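Long-range contact in Non-structural maintenance of chromosomes element 1 homolog (Xenopus laevis, PDB 7DG2), which probably acts as a RING-type zinc-finger E3 ubiquitin ligase that works with a MAGE partner within the SMC5-SMC6 complex in DNA repair: residues N97-L108 with L125-M134. Sequence-based numbering, arbitrary orientation.
Sequences NELELFRKTMEL and LADELQSKKM
Glu100 reaches across to Ser131 and Gln130 with both carboxylate oxygens. Its extended chain, with CG anti to the backbone N (chi1 -172°), runs past Leu129 in the opposite sense, so that CD2 of Leu129 lies against the chain. Glu100 OE2 takes a very short hydrogen bond from Ser131 OG (2.5 Å). Glu100 OE1 receives a weak one from Gln130 N (3.4 Å); together they probably limit the carboxylate's rotation. A long acid suits this place because it can span to a loop hydroxyl and a backbone amide.

One turn earlier, Asn97 grips the loop where it leaves Ser131. Its ND2 donates a straight bond, exactly in the amide plane, to Lys132 O (3.0 Å), arriving from above the carbonyl plane. Met134 crosses this amide obliquely, and its long, flexible chain, bent at chi3 (-80°), carries the terminal methyl CE to Leu101 CD2 (3.7 Å). CD1 of Leu101 lies over Ala126, whose small side chain lets the helices approach, and Val139 of helix 136-148 closes over the cluster.

Farther along, Leu125 is a knob in the hole formed by Leu101, Lys104, Thr105 and Leu108, its CD1 resting on Lys104 O (3.6 Å). Thr105 suits the wall of this hole because its OG1 bonds back to Leu101 O (2.9 Å).

Helix 96-111 thus holds helix 119-128 by apolar packing and the following loop by both apolar contacts and polar bonds, within the HTH-related Nse1 region; two donors facing the carboxylate, one of them weak, would be consistent with an ionised Glu100.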
ATOM      1  N   ASN A  97      -2.965 -20.198   0.517  1.00 16.72           N
ATOM      2  CA  ASN A  97      -3.729 -20.764  -0.598  1.00 18.06           C
ATOM      3  C   ASN A  97      -3.998 -19.714  -1.665  1.00 19.87           C
ATOM      4  O   ASN A  97      -4.048 -20.044  -2.857  1.00 16.52           O
ATOM      5  CB  ASN A  97      -5.037 -21.417  -0.119  1.00 21.24           C
ATOM      6  CG  ASN A  97      -5.988 -20.453   0.561  1.00 23.21           C
ATOM      7  OD1 ASN A  97      -5.625 -19.335   0.930  1.00 21.65           O
ATOM      8  ND2 ASN A  97      -7.224 -20.905   0.761  1.00 20.79           N
ATOM      9  N   GLU A  98      -4.133 -18.447  -1.263  1.00 16.95           N
ATOM     10  CA  GLU A  98      -4.299 -17.367  -2.234  1.00 17.97           C
ATOM     11  C   GLU A  98      -3.063 -17.206  -3.112  1.00 16.69           C
ATOM     12  O   GLU A  98      -3.181 -16.977  -4.322  1.00 15.65           O
ATOM     13  CB  GLU A  98      -4.612 -16.059  -1.496  1.00 17.67           C
ATOM     14  CG  GLU A  98      -5.910 -16.142  -0.687  1.00 17.97           C
ATOM     15  CD  GLU A  98      -6.241 -14.859   0.054  1.00 24.61           C
ATOM     16  OE1 GLU A  98      -7.445 -14.542   0.201  1.00 25.36           O
ATOM     17  OE2 GLU A  98      -5.300 -14.170   0.499  1.00 21.71           O
ATOM     18  N   LEU A  99      -1.869 -17.308  -2.520  1.00 14.69           N
ATOM     19  CA  LEU A  99      -0.646 -17.190  -3.303  1.00 14.77           C
ATOM     20  C   LEU A  99      -0.380 -18.450  -4.127  1.00 16.57           C
ATOM     21  O   LEU A  99       0.229 -18.366  -5.202  1.00 14.88           O
ATOM     22  CB  LEU A  99       0.535 -16.873  -2.375  1.00 15.43           C
ATOM     23  CG  LEU A  99       0.435 -15.457  -1.800  1.00 16.45           C
ATOM     24  CD1 LEU A  99       1.616 -15.126  -0.887  1.00 21.35           C
ATOM     25  CD2 LEU A  99       0.335 -14.433  -2.941  1.00 17.86           C
ATOM     26  N   GLU A 100      -0.839 -19.618  -3.661  1.00 14.88           N
ATOM     27  CA  GLU A 100      -0.775 -20.794  -4.523  1.00 16.73           C
ATOM     28  C   GLU A 100      -1.595 -20.571  -5.789  1.00 15.45           C
ATOM     29  O   GLU A 100      -1.145 -20.884  -6.904  1.00 16.95           O
ATOM     30  CB  GLU A 100      -1.278 -22.039  -3.785  1.00 17.82           C
ATOM     31  CG  GLU A 100      -1.026 -23.313  -4.602  1.00 21.53           C
ATOM     32  CD  GLU A 100      -1.665 -24.566  -4.013  1.00 33.38           C
ATOM     33  OE1 GLU A 100      -1.955 -25.500  -4.804  1.00 34.28           O
ATOM     34  OE2 GLU A 100      -1.890 -24.607  -2.783  1.00 26.23           O
ATOM     35  N   LEU A 101      -2.788 -20.003  -5.641  1.00 14.58           N
ATOM     36  CA  LEU A 101      -3.606 -19.752  -6.824  1.00 14.47           C
ATOM     37  C   LEU A 101      -2.958 -18.688  -7.699  1.00 17.11           C
ATOM     38  O   LEU A 101      -2.993 -18.797  -8.928  1.00 14.71           O
ATOM     39  CB  LEU A 101      -5.029 -19.346  -6.428  1.00 14.88           C
ATOM     40  CG  LEU A 101      -5.990 -19.076  -7.595  1.00 15.09           C
ATOM     41  CD1 LEU A 101      -6.118 -20.313  -8.503  1.00 16.34           C
ATOM     42  CD2 LEU A 101      -7.365 -18.653  -7.088  1.00 17.96           C
ATOM     43  N   PHE A 102      -2.341 -17.663  -7.089  1.00 15.10           N
ATOM     44  CA  PHE A 102      -1.621 -16.678  -7.890  1.00 11.85           C
ATOM     45  C   PHE A 102      -0.532 -17.352  -8.719  1.00 13.50           C
ATOM     46  O   PHE A 102      -0.399 -17.088  -9.923  1.00 16.29           O
ATOM     47  CB  PHE A 102      -1.002 -15.570  -7.014  1.00 11.62           C
ATOM     48  CG  PHE A 102      -0.288 -14.534  -7.837  1.00 14.98           C
ATOM     49  CD1 PHE A 102      -1.002 -13.543  -8.481  1.00 15.48           C
ATOM     50  CD2 PHE A 102       1.083 -14.599  -8.025  1.00 16.95           C
ATOM     51  CE1 PHE A 102      -0.345 -12.615  -9.279  1.00 16.44           C
ATOM     52  CE2 PHE A 102       1.734 -13.691  -8.832  1.00 16.81           C
ATOM     53  CZ  PHE A 102       1.010 -12.701  -9.458  1.00 17.15           C
ATOM     54  N   ARG A 103       0.240 -18.255  -8.099  1.00 13.36           N
ATOM     55  CA  ARG A 103       1.338 -18.888  -8.820  1.00 15.89           C
ATOM     56  C   ARG A 103       0.822 -19.767  -9.953  1.00 16.15           C
ATOM     57  O   ARG A 103       1.395 -19.757 -11.051  1.00 17.23           O
ATOM     58  CB  ARG A 103       2.210 -19.712  -7.875  1.00 16.98           C
ATOM     59  CG  ARG A 103       3.005 -18.847  -6.880  1.00 21.94           C
ATOM     60  CD  ARG A 103       4.105 -19.656  -6.176  1.00 24.44           C
ATOM     61  NE  ARG A 103       3.590 -20.834  -5.487  1.00 34.19           N
ATOM     62  CZ  ARG A 103       3.159 -20.846  -4.226  1.00 34.80           C
ATOM     63  NH1 ARG A 103       2.709 -21.979  -3.688  1.00 34.05           N
ATOM     64  NH2 ARG A 103       3.164 -19.734  -3.502  1.00 35.29           N
ATOM     65  N   LYS A 104      -0.251 -20.528  -9.712  1.00 15.94           N
ATOM     66  CA  LYS A 104      -0.783 -21.373 -10.785  1.00 15.80           C
ATOM     67  C   LYS A 104      -1.380 -20.530 -11.902  1.00 16.79           C
ATOM     68  O   LYS A 104      -1.273 -20.888 -13.083  1.00 16.27           O
ATOM     69  CB  LYS A 104      -1.829 -22.357 -10.244  1.00 17.41           C
ATOM     70  CG  LYS A 104      -1.300 -23.355  -9.205  1.00 21.51           C
ATOM     71  CD  LYS A 104      -0.112 -24.155  -9.729  1.00 24.37           C
ATOM     72  CE  LYS A 104      -0.507 -25.099 -10.859  1.00 26.66           C
ATOM     73  NZ  LYS A 104       0.662 -25.928 -11.316  1.00 31.50           N
ATOM     74  N   THR A 105      -2.016 -19.403 -11.554  1.00 15.59           N
ATOM     75  CA  THR A 105      -2.549 -18.502 -12.578  1.00 15.96           C
ATOM     76  C   THR A 105      -1.422 -17.879 -13.396  1.00 16.57           C
ATOM     77  O   THR A 105      -1.489 -17.811 -14.632  1.00 16.76           O
ATOM     78  CB  THR A 105      -3.407 -17.419 -11.906  1.00 14.80           C
ATOM     79  OG1 THR A 105      -4.510 -18.037 -11.219  1.00 14.65           O
ATOM     80  CG2 THR A 105      -3.948 -16.423 -12.932  1.00 13.75           C
ATOM     81  N   MET A 106      -0.377 -17.410 -12.719  1.00 13.38           N
ATOM     82  CA  MET A 106       0.805 -16.907 -13.408  1.00 15.69           C
ATOM     83  C   MET A 106       1.400 -17.961 -14.334  1.00 16.11           C
ATOM     84  O   MET A 106       1.763 -17.662 -15.477  1.00 17.94           O
ATOM     85  CB  MET A 106       1.843 -16.452 -12.374  1.00 17.59           C
ATOM     86  CG  MET A 106       3.224 -16.205 -12.959  1.00 18.56           C
ATOM     87  SD  MET A 106       4.326 -15.336 -11.799  1.00 22.38           S
ATOM     88  CE  MET A 106       4.253 -16.394 -10.377  1.00 21.33           C
ATOM     89  N   GLU A 107       1.482 -19.209 -13.867  1.00 18.55           N
ATOM     90  CA  GLU A 107       2.023 -20.272 -14.708  1.00 19.42           C
ATOM     91  C   GLU A 107       1.180 -20.466 -15.959  1.00 18.00           C
ATOM     92  O   GLU A 107       1.720 -20.588 -17.063  1.00 19.06           O
ATOM     93  CB  GLU A 107       2.116 -21.574 -13.910  1.00 21.76           C
ATOM     94  CG  GLU A 107       2.489 -22.789 -14.756  1.00 24.03           C
ATOM     95  CD  GLU A 107       2.486 -24.089 -13.964  1.00 33.90           C
ATOM     96  OE1 GLU A 107       2.999 -25.099 -14.490  1.00 38.57           O
ATOM     97  OE2 GLU A 107       1.977 -24.099 -12.821  1.00 34.91           O
ATOM     98  N   LEU A 108      -0.145 -20.478 -15.815  1.00 16.87           N
ATOM     99  CA  LEU A 108      -1.003 -20.616 -16.992  1.00 16.10           C
ATOM    100  C   LEU A 108      -0.848 -19.423 -17.934  1.00 17.55           C
ATOM    101  O   LEU A 108      -0.835 -19.586 -19.160  1.00 18.96           O
ATOM    102  CB  LEU A 108      -2.461 -20.790 -16.551  1.00 18.31           C
ATOM    103  CG  LEU A 108      -3.496 -21.063 -17.635  1.00 20.15           C
ATOM    104  CD1 LEU A 108      -2.970 -22.150 -18.534  1.00 24.06           C
ATOM    105  CD2 LEU A 108      -4.798 -21.499 -16.963  1.00 21.12           C
ATOM    106  N   LEU A 125      -8.198 -24.079 -11.876  1.00 14.62           N
ATOM    107  CA  LEU A 125      -6.964 -24.135 -11.092  1.00 14.61           C
ATOM    108  C   LEU A 125      -7.263 -24.155  -9.601  1.00 16.33           C
ATOM    109  O   LEU A 125      -6.640 -24.914  -8.844  1.00 16.74           O
ATOM    110  CB  LEU A 125      -6.079 -22.933 -11.422  1.00 14.82           C
ATOM    111  CG  LEU A 125      -5.528 -22.892 -12.840  1.00 16.69           C
ATOM    112  CD1 LEU A 125      -4.815 -21.543 -13.050  1.00 16.25           C
ATOM    113  CD2 LEU A 125      -4.573 -24.057 -13.073  1.00 17.15           C
ATOM    114  N   ALA A 126      -8.214 -23.335  -9.167  1.00 15.86           N
ATOM    115  CA  ALA A 126      -8.531 -23.254  -7.744  1.00 18.04           C
ATOM    116  C   ALA A 126      -9.098 -24.566  -7.242  1.00 21.63           C
ATOM    117  O   ALA A 126      -8.841 -24.976  -6.105  1.00 21.37           O
ATOM    118  CB  ALA A 126      -9.523 -22.126  -7.492  1.00 17.34           C
ATOM    119  N   ASP A 127      -9.885 -25.239  -8.080  1.00 16.22           N
ATOM    120  CA  ASP A 127     -10.455 -26.511  -7.675  1.00 17.29           C
ATOM    121  C   ASP A 127      -9.411 -27.620  -7.619  1.00 21.77           C
ATOM    122  O   ASP A 127      -9.672 -28.672  -7.021  1.00 22.12           O
ATOM    123  CB  ASP A 127     -11.596 -26.869  -8.640  1.00 16.67           C
ATOM    124  CG  ASP A 127     -12.549 -27.896  -8.056  1.00 29.71           C
ATOM    125  OD1 ASP A 127     -13.012 -27.692  -6.908  1.00 27.29           O
ATOM    126  OD2 ASP A 127     -12.843 -28.898  -8.748  1.00 31.62           O
ATOM    127  N   GLU A 128      -8.242 -27.420  -8.226  1.00 17.03           N
ATOM    128  CA  GLU A 128      -7.180 -28.417  -8.225  1.00 18.61           C
ATOM    129  C   GLU A 128      -6.142 -28.164  -7.143  1.00 23.53           C
ATOM    130  O   GLU A 128      -5.235 -28.986  -6.979  1.00 27.79           O
ATOM    131  CB  GLU A 128      -6.459 -28.465  -9.579  1.00 22.40           C
ATOM    132  CG  GLU A 128      -7.246 -29.109 -10.715  1.00 20.88           C
ATOM    133  CD  GLU A 128      -7.429 -30.601 -10.507  1.00 27.29           C
ATOM    134  OE1 GLU A 128      -6.523 -31.378 -10.901  1.00 32.15           O
ATOM    135  OE2 GLU A 128      -8.468 -30.983  -9.927  1.00 28.55           O
ATOM    136  N   LEU A 129      -6.253 -27.047  -6.429  1.00 22.49           N
ATOM    137  CA  LEU A 129      -5.293 -26.714  -5.383  1.00 25.32           C
ATOM    138  C   LEU A 129      -5.234 -27.809  -4.331  1.00 30.59           C
ATOM    139  O   LEU A 129      -6.256 -28.375  -3.933  1.00 23.29           O
ATOM    140  CB  LEU A 129      -5.662 -25.403  -4.696  1.00 23.32           C
ATOM    141  CG  LEU A 129      -5.710 -24.077  -5.461  1.00 28.18           C
ATOM    142  CD1 LEU A 129      -6.289 -23.040  -4.563  1.00 29.94           C
ATOM    143  CD2 LEU A 129      -4.355 -23.629  -5.883  1.00 27.01           C
ATOM    144  N   GLN A 130      -4.028 -28.052  -3.840  1.00 40.12           N
ATOM    145  CA  GLN A 130      -3.798 -29.003  -2.770  1.00 41.40           C
ATOM    146  C   GLN A 130      -3.944 -28.381  -1.386  1.00 33.44           C
ATOM    147  O   GLN A 130      -3.784 -29.088  -0.390  1.00 37.20           O
ATOM    148  CB  GLN A 130      -2.407 -29.622  -2.937  1.00 48.34           C
ATOM    149  CG  GLN A 130      -2.224 -30.279  -4.304  1.00 52.86           C
ATOM    150  CD  GLN A 130      -0.798 -30.712  -4.568  1.00 58.08           C
ATOM    151  OE1 GLN A 130       0.069 -29.885  -4.864  1.00 60.97           O
ATOM    152  NE2 GLN A 130      -0.543 -32.012  -4.457  1.00 55.39           N
ATOM    153  N   SER A 131      -4.244 -27.087  -1.304  1.00 37.56           N
ATOM    154  CA  SER A 131      -4.424 -26.375  -0.050  1.00 31.16           C
ATOM    155  C   SER A 131      -5.913 -26.198   0.241  1.00 31.12           C
ATOM    156  O   SER A 131      -6.779 -26.753  -0.451  1.00 31.15           O
ATOM    157  CB  SER A 131      -3.689 -25.041  -0.115  1.00 36.77           C
ATOM    158  OG  SER A 131      -3.894 -24.438  -1.383  1.00 39.70           O
ATOM    159  N   LYS A 132      -6.219 -25.414   1.275  1.00 26.03           N
ATOM    160  CA  LYS A 132      -7.602 -25.165   1.674  1.00 25.38           C
ATOM    161  C   LYS A 132      -8.406 -24.612   0.507  1.00 28.03           C
ATOM    162  O   LYS A 132      -7.992 -23.648  -0.140  1.00 27.61           O
ATOM    163  CB  LYS A 132      -7.629 -24.186   2.848  1.00 28.78           C
ATOM    164  CG  LYS A 132      -9.023 -23.832   3.349  1.00 31.71           C
ATOM    165  CD  LYS A 132      -8.938 -23.110   4.678  1.00 34.07           C
ATOM    166  CE  LYS A 132     -10.314 -22.767   5.243  1.00 37.56           C
ATOM    167  NZ  LYS A 132     -10.884 -21.543   4.610  1.00 46.18           N
ATOM    168  N   LYS A 133      -9.553 -25.233   0.224  1.00 27.53           N
ATOM    169  CA  LYS A 133     -10.297 -24.887  -0.982  1.00 28.39           C
ATOM    170  C   LYS A 133     -10.985 -23.536  -0.851  1.00 25.33           C
ATOM    171  O   LYS A 133     -11.388 -23.115   0.238  1.00 31.55           O
ATOM    172  CB  LYS A 133     -11.341 -25.958  -1.300  1.00 31.19           C
ATOM    173  CG  LYS A 133     -10.752 -27.218  -1.875  1.00 35.78           C
ATOM    174  CD  LYS A 133      -9.985 -26.951  -3.164  1.00 28.91           C
ATOM    175  CE  LYS A 133      -9.982 -28.198  -4.016  1.00 37.73           C
ATOM    176  NZ  LYS A 133     -11.380 -28.646  -4.303  1.00 34.24           N
ATOM    177  N   MET A 134     -11.090 -22.845  -1.983  1.00 27.83           N
ATOM    178  CA  MET A 134     -11.727 -21.538  -2.081  1.00 25.99           C
ATOM    179  C   MET A 134     -12.992 -21.656  -2.924  1.00 27.39           C
ATOM    180  O   MET A 134     -12.982 -22.299  -3.977  1.00 33.76           O
ATOM    181  CB  MET A 134     -10.768 -20.510  -2.704  1.00 28.11           C
ATOM    182  CG  MET A 134      -9.551 -20.206  -1.829  1.00 25.97           C
ATOM    183  SD  MET A 134      -8.388 -18.991  -2.523  1.00 31.45           S
ATOM    184  CE  MET A 134      -7.455 -19.966  -3.658  1.00 26.86           C
TER